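Local coordinates for L544 (Acanthamoeba polyphaga mimivirus, PDB 4AMQ), which probably acts as a virion-associated nucleotidyl transferase that uses divalent metal ions, perhaps in transcription-coupled DNA repair, at residues A[40-45]-A[212-217]; A[51-56]-A[67-72]. All coordinates share one frame; numbering follows the deposited sequence.

Contact 1: A[40-45]-A[212-217]; sequences PKILVV and FDIAVR. With MN (manganese (II) ion), chain C.
Manganese, held by OD2 of D213 at 2.6 Å and by one oxygen each of D66 and D68, sits on one side of strand 212-217, while F212, I214 and V216 on its other side meet I42, L43 and V44. A water completes what is seen around the ion, 2.6 Å from the metal. The backbone alternates as a strand should, so D213 points away from 40-45 and its two neighbours point toward it.

Segment 40-45 is the end of helix 28-42 running out into a loop, and three of its side chains meet the strand. I42 spans F212 and I214: with CG1 wedged between the backbone N and the carbonyl carbon (chi1 70°) and the rest of the chain extended, its CD1 lands 3.7 Å from CD2 of F212. The same methyl lies 4.3 Å from CD1 of I214. L43, which has just left the helix, puts CD2 against the other branch of that isoleucine, at 3.8 Å from I214 CG2. Further along, CG2 of V44 faces CG2 of V216 at 3.6 Å. Helix 82-93 packs on I42 and V44 as well, and its R85 hydrogen-bonds the carbonyl of V44.

Between these two segments apolar side chains alone meet, and the polar chemistry of this strand's side chains lies across on its metal-bearing face.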
# COMPACT_ATOMS: atom_id res chain seq x y z
N PRO A 40 6.34 4.66 19.49
CA PRO A 40 6.20 5.80 20.40
C PRO A 40 6.52 7.12 19.70
O PRO A 40 6.16 8.19 20.18
CB PRO A 40 7.25 5.51 21.48
CG PRO A 40 7.44 4.03 21.43
CD PRO A 40 7.31 3.67 19.98
N LYS A 41 7.19 7.03 18.56
CA LYS A 41 7.62 8.22 17.85
C LYS A 41 6.61 8.66 16.79
O LYS A 41 6.46 9.85 16.52
CB LYS A 41 8.99 7.97 17.21
CG LYS A 41 9.70 9.23 16.76
CD LYS A 41 11.14 9.23 17.22
CE LYS A 41 11.85 7.95 16.82
NZ LYS A 41 13.28 7.96 17.26
N ILE A 42 5.90 7.70 16.19
CA ILE A 42 5.02 8.00 15.07
C ILE A 42 3.54 8.01 15.42
O ILE A 42 2.72 8.53 14.65
CB ILE A 42 5.25 7.03 13.88
CG1 ILE A 42 4.76 5.62 14.23
CG2 ILE A 42 6.72 7.02 13.48
CD1 ILE A 42 4.89 4.63 13.09
N LEU A 43 3.18 7.42 16.56
CA LEU A 43 1.78 7.40 16.98
C LEU A 43 1.33 8.75 17.52
O LEU A 43 2.11 9.48 18.12
CB LEU A 43 1.55 6.30 18.03
CG LEU A 43 1.62 4.85 17.56
CD1 LEU A 43 1.56 3.90 18.75
CD2 LEU A 43 0.51 4.54 16.57
N VAL A 44 0.06 9.08 17.30
CA VAL A 44 -0.52 10.29 17.86
C VAL A 44 -0.66 10.16 19.38
O VAL A 44 -0.34 11.09 20.13
CB VAL A 44 -1.90 10.60 17.24
CG1 VAL A 44 -2.56 11.76 17.98
CG2 VAL A 44 -1.75 10.92 15.76
N VAL A 45 -1.14 9.01 19.83
CA VAL A 45 -1.14 8.65 21.24
C VAL A 45 -0.41 7.32 21.40
O VAL A 45 -0.88 6.29 20.94
CB VAL A 45 -2.57 8.55 21.82
CG1 VAL A 45 -2.53 8.13 23.27
CG2 VAL A 45 -3.28 9.88 21.67
N PHE A 212 4.29 2.24 7.22
CA PHE A 212 3.50 2.22 8.45
C PHE A 212 2.26 3.07 8.20
O PHE A 212 2.36 4.28 8.02
CB PHE A 212 4.30 2.81 9.62
CG PHE A 212 5.32 1.86 10.20
CD1 PHE A 212 6.48 1.54 9.51
CD2 PHE A 212 5.11 1.29 11.45
CE1 PHE A 212 7.41 0.67 10.06
CE2 PHE A 212 6.04 0.42 12.00
CZ PHE A 212 7.19 0.11 11.30
N ASP A 213 1.10 2.43 8.17
CA ASP A 213 -0.16 3.15 8.02
C ASP A 213 -0.89 3.25 9.36
O ASP A 213 -1.28 2.23 9.94
CB ASP A 213 -1.06 2.47 6.98
CG ASP A 213 -0.47 2.52 5.57
OD1 ASP A 213 0.25 3.49 5.26
OD2 ASP A 213 -0.74 1.60 4.78
N ILE A 214 -1.06 4.48 9.85
CA ILE A 214 -1.73 4.71 11.13
C ILE A 214 -3.07 5.41 10.95
O ILE A 214 -3.12 6.60 10.62
CB ILE A 214 -0.87 5.58 12.07
CG1 ILE A 214 0.59 5.11 12.07
CG2 ILE A 214 -1.46 5.58 13.48
CD1 ILE A 214 0.77 3.64 12.42
N ALA A 215 -4.15 4.67 11.17
CA ALA A 215 -5.50 5.24 11.12
C ALA A 215 -5.81 5.92 12.44
O ALA A 215 -5.97 5.27 13.47
CB ALA A 215 -6.52 4.15 10.83
N VAL A 216 -5.90 7.25 12.42
CA VAL A 216 -6.13 8.02 13.63
C VAL A 216 -7.60 8.42 13.75
O VAL A 216 -8.08 9.27 13.00
CB VAL A 216 -5.24 9.27 13.67
CG1 VAL A 216 -5.50 10.07 14.93
CG2 VAL A 216 -3.77 8.87 13.57
N ARG A 217 -8.30 7.80 14.70
CA ARG A 217 -9.69 8.14 14.96
C ARG A 217 -9.77 9.17 16.08
O ARG A 217 -9.47 8.87 17.24
CB ARG A 217 -10.49 6.89 15.36
CG ARG A 217 -12.00 7.08 15.28
CD ARG A 217 -12.74 6.09 16.16
NE ARG A 217 -12.21 4.73 16.03
CZ ARG A 217 -12.64 3.84 15.13
NH1 ARG A 217 -13.60 4.17 14.28
NH2 ARG A 217 -12.10 2.63 15.09
MN MN C . -0.90 -0.96 4.82
O HOH W 1 -0.57 -0.75 2.28

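Contact 2: A[51-56]-A[67-72]; sequences YQIKGS and IDIVNN. With MN (manganese (II) ion), chain C.
Y51 and I69 meet obliquely where two strands run antiparallel, their directions 153° apart. The tyrosine has CG set between the backbone N and the carbonyl carbon (chi1 81°). That swings the ring along the face it shares with I69, bringing Y51 CD1 to 4.0 Å from I69 CG2, and CG1 of I53 lies in plane at the ring edge. The longer branch of I69, extended, brings CD1 to I53 CG1 at 4.2 Å. L39 and L43, from the end of helix 28-42 and just past it, cover this buried face.

Between the strands Q52 and V70 form a hydrogen-bonded pair, Q52 N to V70 O at 2.9 Å and V70 N to Q52 O at 3.0 Å, both in the carbonyl plane. K54 N adds a nearly straight bond to D68 O. A glycine-serine pair leading from a strand into a short helix, followed by two aspartates, D66 and D68, on the next strand, is consistent with the polymerase beta-like nucleotidyltransferase fold.

On the face that carries K54, D68 and V70, chi1 of K54 (-56°) brings its CG to 4.1 Å from V70 CG2; beyond it the chain bends at chi2 and leads away. D68 binds this manganese through OD1 at 2.3 Å and also belongs to a second manganese site. Its OD2 stays 3.5 Å from this manganese, near G55, where the strand gives way to the short helix and phi is positive.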
# COMPACT_ATOMS: atom_id res chain seq x y z
N TYR A 51 -3.84 1.91 21.02
CA TYR A 51 -3.59 1.50 19.64
C TYR A 51 -3.69 -0.01 19.44
O TYR A 51 -3.38 -0.78 20.36
CB TYR A 51 -2.25 2.04 19.12
CG TYR A 51 -1.01 1.26 19.52
CD1 TYR A 51 -0.69 0.06 18.89
CD2 TYR A 51 -0.15 1.73 20.50
CE1 TYR A 51 0.45 -0.65 19.25
CE2 TYR A 51 0.99 1.03 20.86
CZ TYR A 51 1.29 -0.16 20.23
OH TYR A 51 2.42 -0.86 20.58
N GLN A 52 -4.13 -0.42 18.26
CA GLN A 52 -4.23 -1.83 17.93
C GLN A 52 -3.54 -2.14 16.61
O GLN A 52 -3.75 -1.45 15.61
CB GLN A 52 -5.70 -2.26 17.86
CG GLN A 52 -5.89 -3.77 17.87
CD GLN A 52 -6.51 -4.28 19.16
OE1 GLN A 52 -7.60 -3.87 19.54
NE2 GLN A 52 -5.81 -5.18 19.84
N ILE A 53 -2.72 -3.19 16.61
CA ILE A 53 -2.06 -3.65 15.40
C ILE A 53 -3.01 -4.50 14.58
O ILE A 53 -3.63 -5.43 15.10
CB ILE A 53 -0.80 -4.46 15.74
CG1 ILE A 53 0.17 -3.59 16.56
CG2 ILE A 53 -0.14 -4.98 14.47
CD1 ILE A 53 1.45 -4.29 16.95
N LYS A 54 -3.14 -4.18 13.29
CA LYS A 54 -4.04 -4.91 12.41
C LYS A 54 -3.27 -5.60 11.29
O LYS A 54 -2.05 -5.48 11.19
CB LYS A 54 -5.07 -3.96 11.80
CG LYS A 54 -5.89 -3.18 12.82
CD LYS A 54 -6.77 -4.10 13.66
CE LYS A 54 -7.60 -3.30 14.66
NZ LYS A 54 -8.35 -4.18 15.60
N GLY A 55 -4.00 -6.35 10.47
CA GLY A 55 -3.45 -6.90 9.24
C GLY A 55 -2.36 -7.93 9.39
O GLY A 55 -2.34 -8.70 10.35
N SER A 56 -1.43 -7.93 8.44
CA SER A 56 -0.41 -8.96 8.34
C SER A 56 0.59 -8.96 9.50
O SER A 56 1.09 -10.01 9.89
CB SER A 56 0.33 -8.86 7.00
OG SER A 56 1.08 -7.66 6.92
N ILE A 67 3.16 -2.31 8.20
CA ILE A 67 2.47 -2.29 9.48
C ILE A 67 1.23 -1.41 9.42
O ILE A 67 1.30 -0.25 9.02
CB ILE A 67 3.40 -1.82 10.63
CG1 ILE A 67 4.47 -2.87 10.94
CG2 ILE A 67 2.60 -1.51 11.88
CD1 ILE A 67 5.58 -2.97 9.91
N ASP A 68 0.09 -1.99 9.80
CA ASP A 68 -1.18 -1.27 9.85
C ASP A 68 -1.60 -1.11 11.31
O ASP A 68 -1.64 -2.09 12.06
CB ASP A 68 -2.27 -2.03 9.09
CG ASP A 68 -1.96 -2.18 7.61
OD1 ASP A 68 -1.26 -1.31 7.06
OD2 ASP A 68 -2.42 -3.17 7.01
N ILE A 69 -1.92 0.11 11.70
CA ILE A 69 -2.33 0.37 13.08
C ILE A 69 -3.51 1.32 13.19
O ILE A 69 -3.59 2.31 12.44
CB ILE A 69 -1.14 0.91 13.91
CG1 ILE A 69 -0.09 -0.18 14.08
CG2 ILE A 69 -1.61 1.40 15.27
CD1 ILE A 69 1.02 0.19 15.03
N VAL A 70 -4.42 1.01 14.11
CA VAL A 70 -5.50 1.93 14.45
C VAL A 70 -5.15 2.63 15.76
O VAL A 70 -4.87 1.98 16.77
CB VAL A 70 -6.86 1.19 14.58
CG1 VAL A 70 -7.92 2.12 15.18
CG2 VAL A 70 -7.31 0.66 13.23
N ASN A 71 -5.14 3.95 15.73
CA ASN A 71 -4.87 4.75 16.92
C ASN A 71 -6.16 5.44 17.35
O ASN A 71 -6.67 6.32 16.65
CB ASN A 71 -3.78 5.79 16.63
CG ASN A 71 -3.02 6.21 17.88
OD1 ASN A 71 -3.07 5.55 18.92
ND2 ASN A 71 -2.29 7.32 17.78
N ASN A 72 -6.71 5.03 18.49
CA ASN A 72 -7.92 5.65 19.02
C ASN A 72 -7.55 6.73 20.02
O ASN A 72 -7.17 6.44 21.15
CB ASN A 72 -8.84 4.59 19.65
CG ASN A 72 -9.41 3.63 18.63
OD1 ASN A 72 -9.92 4.04 17.58
ND2 ASN A 72 -9.33 2.33 18.91
MN MN C . -0.90 -0.96 4.82
O HOH W 1 -0.57 -0.75 2.28

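In the fold
From the N terminus, helix 28-42 comes first and unwinds into the loop that begins contact 1. The chain then makes edge strand 51-54 and short helix 55-58 and returns as strand 66-72, so contact 2 closes a loop of only ten residues. Contact 1 waits until strand 209-217 and closes one of 166 residues, with contact 2 wholly within it. Strands 66-72 and 209-217 are parallel neighbours in the mixed sheet, joined by probable bonds from A215 to I69 and N71. The helix end packs across three strands, L39 and L43 on Y51 and I69, I42 to V44 on strand 209-217, while D68 and D213 project from the sheet's other face onto the same manganese.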